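Local atomic coordinates of histidine-containing phosphotransfer protein (Zea mays, PDB entry 1WN0), a protein that probably relays phosphoryl groups from cytokinin sensor histidine kinases to response regulators in a multistep His-to-Asp phosphorelay. Residues 80-85 with 96-101; 59-64 with 115-120; 16-21 with 26-31; 48-53 with 122-127. All coordinates share one frame; numbering follows the deposited sequence.

Contact 1 of 4, residues 80-85 with 96-101; sequences HQLKGS and FTCMQF
A small helix-to-helix contact, built round one cysteine, joins helix 72-88 to the end of helix 92-99 in the four-helix bundle. Cys98 does most of the work: its CA lies 5.6 Å from the CA of Lys83. With chi1 at -76°, SG stands anti to its own carbonyl carbon and lodges against the side chain of Leu82, by the backbone N of Lys83. There SG meets CG of Leu82 at 3.4 Å and the backbone N of Lys83 at 3.7 Å, the latter as packing and not as a hydrogen bond. CD2 of Leu82 adds a further touch on the same sulfur. Lys83 lies beside this pair, its CB 3.9 Å from CB of Cys98, and its extended chain carries CD past CG of Met99 at 4.3 Å, so the aliphatic stem closes the more exposed margin. Leu82 also packs on Ala54 of helix 42-64, and Cys98 on Val79, which carries the contact into the core. The CB of His80, the predicted phosphorylation site, leaves its helix away from 96-101; a solvent-exposed histidine on a helix of a four-helix bundle is characteristic of the HPt domain.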
loop_
_atom_site.group_PDB
_atom_site.type_symbol
_atom_site.label_atom_id
_atom_site.label_comp_id
_atom_site.label_asym_id
_atom_site.label_seq_id
_atom_site.Cartn_x
_atom_site.Cartn_y
_atom_site.Cartn_z
ATOM N N HIS A 80 -10.540 -4.105 0.450
ATOM C CA HIS A 80 -10.195 -5.239 -0.407
ATOM C C HIS A 80 -9.368 -4.843 -1.675
ATOM O O HIS A 80 -8.312 -5.435 -1.934
ATOM C CB HIS A 80 -11.493 -6.096 -0.799
ATOM C CG HIS A 80 -11.188 -7.297 -1.646
ATOM N ND1 HIS A 80 -10.548 -8.423 -1.137
ATOM C CD2 HIS A 80 -11.404 -7.546 -2.980
ATOM C CE1 HIS A 80 -10.349 -9.291 -2.128
ATOM N NE2 HIS A 80 -10.867 -8.789 -3.249
ATOM N N GLN A 81 -9.742 -3.731 -2.331
ATOM C CA GLN A 81 -8.918 -3.124 -3.356
ATOM C C GLN A 81 -7.584 -2.664 -2.855
ATOM O O GLN A 81 -6.594 -2.765 -3.601
ATOM C CB GLN A 81 -9.584 -1.937 -4.031
ATOM C CG GLN A 81 -11.073 -2.175 -4.557
ATOM C CD GLN A 81 -11.746 -0.830 -5.093
ATOM O OE1 GLN A 81 -11.043 0.130 -5.459
ATOM N NE2 GLN A 81 -13.114 -0.783 -5.117
ATOM N N LEU A 82 -7.524 -2.077 -1.651
ATOM C CA LEU A 82 -6.232 -1.615 -1.165
ATOM C C LEU A 82 -5.323 -2.796 -0.898
ATOM O O LEU A 82 -4.062 -2.709 -1.114
ATOM C CB LEU A 82 -6.389 -0.736 0.091
ATOM C CG LEU A 82 -5.182 -0.265 0.835
ATOM C CD1 LEU A 82 -4.283 0.440 -0.133
ATOM C CD2 LEU A 82 -5.528 0.636 1.863
ATOM N N LYS A 83 -5.929 -3.881 -0.390
ATOM C CA LYS A 83 -5.197 -5.138 -0.161
ATOM C C LYS A 83 -4.565 -5.673 -1.447
ATOM O O LYS A 83 -3.291 -5.943 -1.466
ATOM C CB LYS A 83 -6.116 -6.144 0.417
ATOM C CG LYS A 83 -5.544 -7.476 0.760
ATOM C CD LYS A 83 -6.553 -8.627 0.913
ATOM C CE LYS A 83 -5.752 -9.971 0.531
ATOM N NZ LYS A 83 -6.358 -11.317 0.953
ATOM N N GLY A 84 -5.363 -5.793 -2.513
ATOM C CA GLY A 84 -4.814 -6.261 -3.844
ATOM C C GLY A 84 -3.730 -5.317 -4.367
ATOM O O GLY A 84 -2.641 -5.713 -4.875
ATOM N N SER A 85 -3.902 -4.028 -4.181
ATOM C CA SER A 85 -2.859 -3.059 -4.643
ATOM C C SER A 85 -1.547 -3.201 -3.858
ATOM O O SER A 85 -0.459 -3.202 -4.408
ATOM C CB SER A 85 -3.399 -1.667 -4.521
ATOM O OG SER A 85 -2.549 -0.673 -5.065
ATOM N N PHE A 96 -1.096 -6.417 5.407
ATOM C CA PHE A 96 -1.498 -6.966 6.684
ATOM C C PHE A 96 -2.484 -6.110 7.390
ATOM O O PHE A 96 -3.464 -6.606 7.929
ATOM C CB PHE A 96 -0.309 -7.209 7.582
ATOM C CG PHE A 96 -0.702 -7.776 8.903
ATOM C CD1 PHE A 96 -0.912 -6.937 9.995
ATOM C CD2 PHE A 96 -0.867 -9.135 9.028
ATOM C CE1 PHE A 96 -1.420 -7.495 11.232
ATOM C CE2 PHE A 96 -1.318 -9.664 10.188
ATOM C CZ PHE A 96 -1.581 -8.817 11.343
ATOM N N THR A 97 -2.265 -4.795 7.421
ATOM C CA THR A 97 -3.349 -3.884 7.930
ATOM C C THR A 97 -4.721 -4.028 7.341
ATOM O O THR A 97 -5.736 -3.984 8.053
ATOM C CB THR A 97 -2.866 -2.401 7.958
ATOM O OG1 THR A 97 -1.655 -2.368 8.720
ATOM C CG2 THR A 97 -3.749 -1.528 8.847
ATOM N N CYS A 98 -4.757 -4.130 6.026
ATOM C CA CYS A 98 -5.961 -4.205 5.273
ATOM C C CYS A 98 -6.739 -5.369 5.775
ATOM O O CYS A 98 -7.955 -5.290 5.960
ATOM C CB CYS A 98 -5.657 -4.374 3.838
ATOM S SG CYS A 98 -5.113 -2.893 3.051
ATOM N N MET A 99 -6.021 -6.439 6.088
ATOM C CA MET A 99 -6.661 -7.669 6.577
ATOM C C MET A 99 -7.351 -7.591 7.937
ATOM O O MET A 99 -8.207 -8.391 8.219
ATOM C CB MET A 99 -5.633 -8.874 6.507
ATOM C CG MET A 99 -5.380 -9.431 4.935
ATOM S SD MET A 99 -3.796 -10.284 5.040
ATOM C CE MET A 99 -4.598 -11.997 5.671
ATOM N N GLN A 100 -7.018 -6.614 8.771
ATOM C CA GLN A 100 -7.679 -6.458 10.093
ATOM C C GLN A 100 -8.969 -5.734 10.032
ATOM O O GLN A 100 -9.630 -5.553 11.068
ATOM C CB GLN A 100 -6.743 -5.721 11.062
ATOM C CG GLN A 100 -5.264 -6.222 10.856
ATOM C CD GLN A 100 -5.103 -7.773 10.839
ATOM O OE1 GLN A 100 -5.707 -8.394 11.663
ATOM N NE2 GLN A 100 -4.210 -8.385 9.941
ATOM N N PHE A 101 -9.343 -5.248 8.836
ATOM C CA PHE A 101 -10.634 -4.498 8.662
ATOM C C PHE A 101 -11.819 -5.439 8.676
ATOM O O PHE A 101 -12.988 -5.035 8.848
ATOM C CB PHE A 101 -10.616 -3.730 7.322
ATOM C CG PHE A 101 -10.042 -2.325 7.414
ATOM C CD1 PHE A 101 -8.710 -2.118 7.300
ATOM C CD2 PHE A 101 -10.856 -1.216 7.640
ATOM C CE1 PHE A 101 -8.190 -0.824 7.317
ATOM C CE2 PHE A 101 -10.363 -0.011 7.689
ATOM C CZ PHE A 101 -9.006 0.201 7.513
#

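Contact 2 of 4, residues 59-64 with 115-120; sequences SELAAL and MALAVV
The two helical segments come nearest at Ala62 and Leu117, whose CA atoms are 7.5 Å apart, a spacing that leaves room for one large side chain between the backbones. That side chain is Leu117 of helix 110-138. Its chi1 of -171° sends CG out on the side away from its own backbone N, and the two methyls straddle Leu61 and Ala62. CD1 goes to Leu61, meeting CB at 3.8 Å and CD1 at 4.0 Å, with the two leucine side chains crossing at a slant. CD2 reaches over Ala62 while staying near CB of Leu61: it sits 3.6 Å from the backbone N of Ala62 and also touches the CA, while the methyl CB of Ala62 lies alongside at 4.0 Å. The small alanine therefore lets the leucine methyl come down onto the main chain of helix 42-64, with Leu61 bounding it on one flank. Leu61 turns its other contacts toward Val75 and Tyr78 of helix 72-88, and so links three helices of the bundle. Phe101 packs on Ala116, just before Leu117 in the chain. No hydrogen bond or salt bridge crosses between 59-64 and 115-120; the contact is made of aliphatic carbon against aliphatic carbon and backbone, so what these two segments contribute to each other is probably shape fit and the burial of apolar surface, not directional bonding.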
loop_
_atom_site.group_PDB
_atom_site.type_symbol
_atom_site.label_atom_id
_atom_site.label_comp_id
_atom_site.label_asym_id
_atom_site.label_seq_id
_atom_site.Cartn_x
_atom_site.Cartn_y
_atom_site.Cartn_z
ATOM N N SER A 59 -8.166 8.149 0.743
ATOM C CA SER A 59 -9.118 9.273 0.759
ATOM C C SER A 59 -10.518 8.914 0.677
ATOM O O SER A 59 -11.319 9.505 1.437
ATOM C CB SER A 59 -8.863 10.399 -0.335
ATOM O OG SER A 59 -7.445 10.389 -0.372
ATOM N N GLU A 60 -10.885 8.013 -0.238
ATOM C CA GLU A 60 -12.262 7.558 -0.175
ATOM C C GLU A 60 -12.632 6.884 1.189
ATOM O O GLU A 60 -13.712 7.130 1.745
ATOM C CB GLU A 60 -12.533 6.601 -1.345
ATOM C CG GLU A 60 -12.221 7.256 -2.694
ATOM C CD GLU A 60 -12.204 6.298 -3.941
ATOM O OE1 GLU A 60 -11.881 5.066 -3.760
ATOM O OE2 GLU A 60 -12.492 6.804 -5.104
ATOM N N LEU A 61 -11.748 6.020 1.733
ATOM C CA LEU A 61 -12.079 5.414 3.032
ATOM C C LEU A 61 -12.330 6.469 4.139
ATOM O O LEU A 61 -13.159 6.247 4.996
ATOM C CB LEU A 61 -10.947 4.450 3.509
ATOM C CG LEU A 61 -11.022 3.161 2.742
ATOM C CD1 LEU A 61 -9.833 2.317 2.864
ATOM C CD2 LEU A 61 -12.181 2.369 3.171
ATOM N N ALA A 62 -11.524 7.544 4.141
ATOM C CA ALA A 62 -11.584 8.578 5.160
ATOM C C ALA A 62 -12.934 9.255 5.078
ATOM O O ALA A 62 -13.516 9.463 6.072
ATOM C CB ALA A 62 -10.529 9.656 4.954
ATOM N N ALA A 63 -13.400 9.597 3.858
ATOM C CA ALA A 63 -14.724 10.220 3.671
ATOM C C ALA A 63 -15.772 9.216 4.058
ATOM O O ALA A 63 -16.708 9.496 4.857
ATOM C CB ALA A 63 -14.931 10.761 2.169
ATOM N N LEU A 64 -15.626 7.971 3.638
ATOM C CA LEU A 64 -16.773 7.059 4.065
ATOM C C LEU A 64 -16.916 6.958 5.592
ATOM O O LEU A 64 -18.032 6.938 6.169
ATOM C CB LEU A 64 -16.586 5.618 3.552
ATOM C CG LEU A 64 -17.186 5.148 2.199
ATOM C CD1 LEU A 64 -18.017 6.048 1.386
ATOM C CD2 LEU A 64 -16.150 4.420 1.389
ATOM N N MET A 115 -9.021 3.896 13.307
ATOM C CA MET A 115 -7.684 3.655 13.807
ATOM C C MET A 115 -6.997 2.860 12.772
ATOM O O MET A 115 -5.863 3.140 12.507
ATOM C CB MET A 115 -7.733 2.886 15.131
ATOM C CG MET A 115 -8.498 3.538 16.173
ATOM S SD MET A 115 -8.691 2.711 17.848
ATOM C CE MET A 115 -7.185 2.906 18.421
ATOM N N ALA A 116 -7.589 1.774 12.220
ATOM C CA ALA A 116 -6.796 1.023 11.268
ATOM C C ALA A 116 -6.524 1.833 10.042
ATOM O O ALA A 116 -5.435 1.779 9.459
ATOM C CB ALA A 116 -7.497 -0.214 10.872
ATOM N N LEU A 117 -7.484 2.686 9.634
ATOM C CA LEU A 117 -7.126 3.589 8.553
ATOM C C LEU A 117 -5.938 4.446 8.817
ATOM O O LEU A 117 -5.130 4.654 7.863
ATOM C CB LEU A 117 -8.238 4.482 8.113
ATOM C CG LEU A 117 -8.104 5.364 6.860
ATOM C CD1 LEU A 117 -7.847 4.405 5.643
ATOM C CD2 LEU A 117 -9.372 6.194 6.645
ATOM N N ALA A 118 -5.813 5.029 10.036
ATOM C CA ALA A 118 -4.603 5.834 10.316
ATOM C C ALA A 118 -3.359 4.980 10.312
ATOM O O ALA A 118 -2.272 5.463 9.997
ATOM C CB ALA A 118 -4.714 6.532 11.722
ATOM N N VAL A 119 -3.453 3.715 10.794
ATOM C CA VAL A 119 -2.232 2.910 10.739
ATOM C C VAL A 119 -1.854 2.737 9.276
ATOM O O VAL A 119 -0.724 2.780 8.905
ATOM C CB VAL A 119 -2.441 1.485 11.296
ATOM C CG1 VAL A 119 -1.189 0.552 10.964
ATOM C CG2 VAL A 119 -2.650 1.519 12.781
ATOM N N VAL A 120 -2.845 2.408 8.464
ATOM C CA VAL A 120 -2.571 2.158 7.012
ATOM C C VAL A 120 -2.051 3.371 6.246
ATOM O O VAL A 120 -1.032 3.294 5.425
ATOM C CB VAL A 120 -3.719 1.386 6.351
ATOM C CG1 VAL A 120 -4.657 2.273 5.630
ATOM C CG2 VAL A 120 -3.148 0.357 5.456
#

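Contact 3 of 4, residues 16-21 with 26-31; sequences SMFASG and QFQQLQ
This is the packing of a short helical hairpin: helix 10-19 ends, a short loop follows, and helix 25-34 comes back against it. The first helix stops in a Schellman motif at Gly21, whose positive phi suits glycine, and the carbonyl O of Ser16 in its last turn accepts from both N and OG of Ser20, the hydroxyl bond being 2.7 Å from OG to O. Across the hairpin, Phe18 provides the largest share of the contact. Its CZ comes up to the ring edge of Phe27, 4.1 Å from CD1 and near the plane of that ring. The same end of Phe18 lies against Gln28, whose chain bends at chi2 (102°) and brings its amide nearly parallel to the Phe18 ring, the planes 10° apart; NE2 is 3.8 Å from CE2, and OE1 is 3.9 Å from CZ. Met17 adds a looser touch, CE to CE1 of Phe27 at 4.3 Å. Cutting Phe18 back to an alanine would probably leave CD1 of Phe27 without the CZ that meets its edge, and let the Gln28 amide turn more freely. Phe18 and Met17 also rest on Val23 in the connecting loop. On the inner side, Phe27 meets Phe131 and Met134 of helix 110-138 and Met17 reaches Phe131 too, so the hairpin lies against the C-terminal part of that long helix.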
loop_
_atom_site.group_PDB
_atom_site.type_symbol
_atom_site.label_atom_id
_atom_site.label_comp_id
_atom_site.label_asym_id
_atom_site.label_seq_id
_atom_site.Cartn_x
_atom_site.Cartn_y
_atom_site.Cartn_z
ATOM N N SER A 16 17.475 -1.376 2.949
ATOM C CA SER A 16 16.759 -0.777 4.062
ATOM C C SER A 16 15.216 -1.089 3.971
ATOM O O SER A 16 14.551 -1.378 4.963
ATOM C CB SER A 16 17.000 0.761 4.040
ATOM O OG SER A 16 15.797 1.515 4.238
ATOM N N MET A 17 14.690 -1.041 2.755
ATOM C CA MET A 17 13.303 -1.270 2.573
ATOM C C MET A 17 12.986 -2.726 2.981
ATOM O O MET A 17 11.996 -2.926 3.667
ATOM C CB MET A 17 12.936 -0.960 1.162
ATOM C CG MET A 17 12.874 0.468 0.942
ATOM S SD MET A 17 12.822 0.827 -0.828
ATOM C CE MET A 17 11.196 -0.011 -1.411
ATOM N N PHE A 18 13.820 -3.715 2.612
ATOM C CA PHE A 18 13.504 -5.135 2.962
ATOM C C PHE A 18 13.801 -5.413 4.423
ATOM O O PHE A 18 13.120 -6.181 5.072
ATOM C CB PHE A 18 14.378 -6.179 2.237
ATOM C CG PHE A 18 14.269 -6.173 0.786
ATOM C CD1 PHE A 18 15.223 -5.533 0.011
ATOM C CD2 PHE A 18 13.305 -6.924 0.153
ATOM C CE1 PHE A 18 15.181 -5.534 -1.406
ATOM C CE2 PHE A 18 13.262 -6.978 -1.276
ATOM C CZ PHE A 18 14.202 -6.243 -2.045
ATOM N N ALA A 19 14.877 -4.820 4.906
ATOM C CA ALA A 19 15.417 -5.130 6.204
ATOM C C ALA A 19 14.461 -4.598 7.253
ATOM O O ALA A 19 14.190 -5.248 8.250
ATOM C CB ALA A 19 16.779 -4.485 6.343
ATOM N N SER A 20 13.911 -3.426 6.991
ATOM C CA SER A 20 12.783 -2.884 7.809
ATOM C C SER A 20 11.376 -3.512 7.520
ATOM O O SER A 20 10.357 -3.187 8.170
ATOM C CB SER A 20 12.760 -1.374 7.633
ATOM O OG SER A 20 12.255 -1.133 6.353
ATOM N N GLY A 21 11.325 -4.412 6.535
ATOM C CA GLY A 21 10.059 -5.071 6.194
ATOM C C GLY A 21 8.975 -4.231 5.503
ATOM O O GLY A 21 7.871 -4.672 5.421
ATOM N N GLN A 26 8.110 -10.806 -2.671
ATOM C CA GLN A 26 7.564 -10.505 -3.974
ATOM C C GLN A 26 8.226 -9.242 -4.537
ATOM O O GLN A 26 8.620 -9.269 -5.701
ATOM C CB GLN A 26 6.036 -10.360 -4.089
ATOM C CG GLN A 26 5.638 -9.323 -5.242
ATOM C CD GLN A 26 5.223 -9.901 -6.614
ATOM O OE1 GLN A 26 6.016 -9.866 -7.695
ATOM N NE2 GLN A 26 3.883 -10.292 -6.639
ATOM N N PHE A 27 8.358 -8.157 -3.749
ATOM C CA PHE A 27 8.988 -6.970 -4.273
ATOM C C PHE A 27 10.344 -7.230 -4.890
ATOM O O PHE A 27 10.675 -6.638 -5.906
ATOM C CB PHE A 27 9.056 -5.799 -3.263
ATOM C CG PHE A 27 9.665 -4.559 -3.886
ATOM C CD1 PHE A 27 11.003 -4.241 -3.665
ATOM C CD2 PHE A 27 8.953 -3.833 -4.822
ATOM C CE1 PHE A 27 11.593 -3.143 -4.282
ATOM C CE2 PHE A 27 9.532 -2.752 -5.477
ATOM C CZ PHE A 27 10.863 -2.400 -5.203
ATOM N N GLN A 28 11.129 -8.125 -4.288
ATOM C CA GLN A 28 12.436 -8.555 -4.809
ATOM C C GLN A 28 12.349 -9.030 -6.259
ATOM O O GLN A 28 13.194 -8.730 -7.134
ATOM C CB GLN A 28 12.917 -9.732 -3.949
ATOM C CG GLN A 28 14.350 -10.299 -4.288
ATOM C CD GLN A 28 15.401 -9.824 -3.291
ATOM O OE1 GLN A 28 16.339 -9.119 -3.703
ATOM N NE2 GLN A 28 15.231 -10.168 -1.968
ATOM N N GLN A 29 11.321 -9.841 -6.483
ATOM C CA GLN A 29 11.048 -10.434 -7.800
ATOM C C GLN A 29 10.755 -9.298 -8.810
ATOM O O GLN A 29 11.231 -9.275 -9.923
ATOM C CB GLN A 29 9.886 -11.428 -7.664
ATOM C CG GLN A 29 9.947 -12.596 -8.612
ATOM C CD GLN A 29 8.673 -12.694 -9.488
ATOM O OE1 GLN A 29 8.593 -12.151 -10.607
ATOM N NE2 GLN A 29 7.695 -13.425 -8.970
ATOM N N LEU A 30 10.060 -8.289 -8.338
ATOM C CA LEU A 30 9.751 -7.134 -9.164
ATOM C C LEU A 30 10.948 -6.395 -9.631
ATOM O O LEU A 30 11.010 -6.000 -10.757
ATOM C CB LEU A 30 8.885 -6.156 -8.389
ATOM C CG LEU A 30 7.523 -5.944 -8.873
ATOM C CD1 LEU A 30 6.959 -4.757 -8.103
ATOM C CD2 LEU A 30 7.579 -5.646 -10.303
ATOM N N GLN A 31 11.876 -6.163 -8.719
ATOM C CA GLN A 31 12.969 -5.289 -8.971
ATOM C C GLN A 31 13.996 -6.027 -9.774
ATOM O O GLN A 31 14.825 -5.433 -10.458
ATOM C CB GLN A 31 13.577 -4.854 -7.616
ATOM C CG GLN A 31 14.160 -3.379 -7.477
ATOM C CD GLN A 31 13.769 -2.285 -8.499
ATOM O OE1 GLN A 31 12.747 -1.607 -8.363
ATOM N NE2 GLN A 31 14.652 -2.036 -9.441
#

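Contact 4 of 4, residues 48-53 with 122-127; sequences TLFCDD and NEFYDL
Phe50 and Phe124 (chi1 174°) both carry their rings away from their own backbone N, and this swings two side chains that leave their helices obliquely into the gap between them. The rings meet as an offset edge-to-face pair: the edge of Phe124 is directed at the face of Phe50, with centroids 5.5 Å apart and planes at 80°. The nearest atoms are CZ of Phe50 and CD1 of Phe124, at 3.7 Å. Leu127, one turn further along, sets its CD1 3.7 Å from CE2 of Phe50, while the far end of Phe124 tucks in beside the main chain, its CZ 3.7 Å from the carbonyl O of Cys51. Replacing Phe124 by an alanine would probably open a gap beside Cys51 and deprive the Phe50 face of its edge partner. Phe124 also packs on Ala54 and Ile58, and Phe50 on Ser85 and Ser86 of helix 72-88. Segments 48-53 and 122-127 run roughly antiparallel, at 145°, their axes 11.1 Å apart at closest approach, a distance spanned by large side chains. Such aromatic and aliphatic filling between antiparallel helices is what makes the core of a four-helix bundle, here that of the HPt domain.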
loop_
_atom_site.group_PDB
_atom_site.type_symbol
_atom_site.label_atom_id
_atom_site.label_comp_id
_atom_site.label_asym_id
_atom_site.label_seq_id
_atom_site.Cartn_x
_atom_site.Cartn_y
_atom_site.Cartn_z
ATOM N N THR A 48 3.944 3.138 -9.417
ATOM C CA THR A 48 3.215 4.368 -9.500
ATOM C C THR A 48 1.757 4.075 -9.322
ATOM O O THR A 48 1.058 4.780 -8.577
ATOM C CB THR A 48 3.482 5.040 -10.899
ATOM O OG1 THR A 48 4.869 5.297 -11.046
ATOM C CG2 THR A 48 2.849 6.452 -11.059
ATOM N N LEU A 49 1.272 3.031 -9.995
ATOM C CA LEU A 49 -0.175 2.620 -9.952
ATOM C C LEU A 49 -0.540 2.298 -8.461
ATOM O O LEU A 49 -1.608 2.731 -7.915
ATOM C CB LEU A 49 -0.373 1.435 -10.889
ATOM C CG LEU A 49 -1.832 0.955 -10.931
ATOM C CD1 LEU A 49 -2.946 2.027 -11.188
ATOM C CD2 LEU A 49 -2.013 -0.257 -11.890
ATOM N N PHE A 50 0.412 1.695 -7.739
ATOM C CA PHE A 50 0.162 1.451 -6.311
ATOM C C PHE A 50 0.062 2.785 -5.529
ATOM O O PHE A 50 -0.965 3.039 -4.825
ATOM C CB PHE A 50 1.244 0.598 -5.696
ATOM C CG PHE A 50 1.315 0.679 -4.210
ATOM C CD1 PHE A 50 0.337 0.058 -3.437
ATOM C CD2 PHE A 50 2.369 1.348 -3.584
ATOM C CE1 PHE A 50 0.425 0.082 -2.048
ATOM C CE2 PHE A 50 2.468 1.363 -2.216
ATOM C CZ PHE A 50 1.485 0.798 -1.446
ATOM N N CYS A 51 1.050 3.666 -5.736
ATOM C CA CYS A 51 0.986 5.010 -5.107
ATOM C C CYS A 51 -0.342 5.789 -5.486
ATOM O O CYS A 51 -1.008 6.285 -4.600
ATOM C CB CYS A 51 2.251 5.813 -5.353
ATOM S SG CYS A 51 3.752 4.945 -4.817
ATOM N N ASP A 52 -0.803 5.761 -6.740
ATOM C CA ASP A 52 -2.048 6.437 -7.065
ATOM C C ASP A 52 -3.267 5.740 -6.554
ATOM O O ASP A 52 -4.093 6.367 -5.995
ATOM C CB ASP A 52 -2.199 6.689 -8.551
ATOM C CG ASP A 52 -0.991 7.461 -9.120
ATOM O OD1 ASP A 52 -0.660 7.286 -10.298
ATOM O OD2 ASP A 52 -0.375 8.286 -8.423
ATOM N N ASP A 53 -3.358 4.423 -6.708
ATOM C CA ASP A 53 -4.475 3.685 -6.162
ATOM C C ASP A 53 -4.531 3.797 -4.635
ATOM O O ASP A 53 -5.589 4.084 -4.070
ATOM C CB ASP A 53 -4.441 2.166 -6.519
ATOM C CG ASP A 53 -4.785 1.812 -7.986
ATOM O OD1 ASP A 53 -5.308 2.656 -8.734
ATOM O OD2 ASP A 53 -4.587 0.618 -8.433
ATOM N N ASN A 122 -0.267 5.845 7.719
ATOM C CA ASN A 122 1.137 6.008 8.076
ATOM C C ASN A 122 2.058 5.095 7.369
ATOM O O ASN A 122 3.078 5.568 6.859
ATOM C CB ASN A 122 1.371 5.872 9.585
ATOM C CG ASN A 122 0.766 7.074 10.342
ATOM O OD1 ASN A 122 0.784 8.177 9.839
ATOM N ND2 ASN A 122 0.175 6.839 11.502
ATOM N N GLU A 123 1.686 3.791 7.269
ATOM C CA GLU A 123 2.549 2.767 6.638
ATOM C C GLU A 123 2.612 3.032 5.105
ATOM O O GLU A 123 3.670 2.834 4.390
ATOM C CB GLU A 123 1.941 1.408 6.873
ATOM C CG GLU A 123 2.146 0.884 8.293
ATOM C CD GLU A 123 1.339 -0.362 8.666
ATOM O OE1 GLU A 123 1.679 -1.017 9.645
ATOM O OE2 GLU A 123 0.424 -0.718 7.994
ATOM N N PHE A 124 1.501 3.450 4.559
ATOM C CA PHE A 124 1.524 3.884 3.187
ATOM C C PHE A 124 2.452 5.130 2.889
ATOM O O PHE A 124 3.397 5.014 2.060
ATOM C CB PHE A 124 0.123 4.083 2.609
ATOM C CG PHE A 124 0.153 4.648 1.303
ATOM C CD1 PHE A 124 0.705 3.956 0.286
ATOM C CD2 PHE A 124 -0.251 5.957 1.110
ATOM C CE1 PHE A 124 0.829 4.524 -0.948
ATOM C CE2 PHE A 124 -0.221 6.535 -0.111
ATOM C CZ PHE A 124 0.286 5.851 -1.166
ATOM N N TYR A 125 2.266 6.259 3.623
ATOM C CA TYR A 125 3.090 7.446 3.404
ATOM C C TYR A 125 4.561 7.057 3.517
ATOM O O TYR A 125 5.342 7.444 2.676
ATOM C CB TYR A 125 2.727 8.560 4.366
ATOM C CG TYR A 125 1.364 9.201 4.113
ATOM C CD1 TYR A 125 0.659 9.020 2.916
ATOM C CD2 TYR A 125 0.803 10.050 5.053
ATOM C CE1 TYR A 125 -0.612 9.664 2.702
ATOM C CE2 TYR A 125 -0.465 10.691 4.810
ATOM C CZ TYR A 125 -1.106 10.488 3.614
ATOM O OH TYR A 125 -2.307 11.066 3.395
ATOM N N ASP A 126 4.933 6.222 4.468
ATOM C CA ASP A 126 6.349 5.792 4.630
ATOM C C ASP A 126 6.839 5.008 3.391
ATOM O O ASP A 126 7.930 5.277 2.837
ATOM C CB ASP A 126 6.396 4.981 5.936
ATOM C CG ASP A 126 7.776 4.455 6.295
ATOM O OD1 ASP A 126 8.831 4.810 5.705
ATOM O OD2 ASP A 126 7.913 3.638 7.200
ATOM N N LEU A 127 6.042 4.047 2.887
ATOM C CA LEU A 127 6.490 3.259 1.774
ATOM C C LEU A 127 6.457 4.077 0.527
ATOM O O LEU A 127 7.392 4.083 -0.276
ATOM C CB LEU A 127 5.629 2.026 1.619
ATOM C CG LEU A 127 6.145 0.820 0.805
ATOM C CD1 LEU A 127 5.063 0.137 0.078
ATOM C CD2 LEU A 127 7.215 1.061 -0.052
#

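How the contacts relate
Contacts 2 and 4 lie along the same pair of helices, 42-64 and 110-138, with centres 13 Å apart. Contact 1 brings in helices 72-88 and 92-99 and touches both: CZ of Phe101 packs 3.6 Å from N of Leu117 in contact 2, and OG1 of Thr97 is 2.8 Å from OE2 of Glu123 in contact 4, a probable hydrogen bond. Ser85 meets Phe50, also joining contact 1 to contact 4. Contact 3 belongs to the N-terminal hairpin; its centre is 25 Å from that of contact 2, on the other side of the chain's centre. Segment 80-85 of contact 1 begins at His80, the predicted phosphohistidine, which itself takes no part in that contact; contact 1 thus lies beside the probable phosphotransfer site.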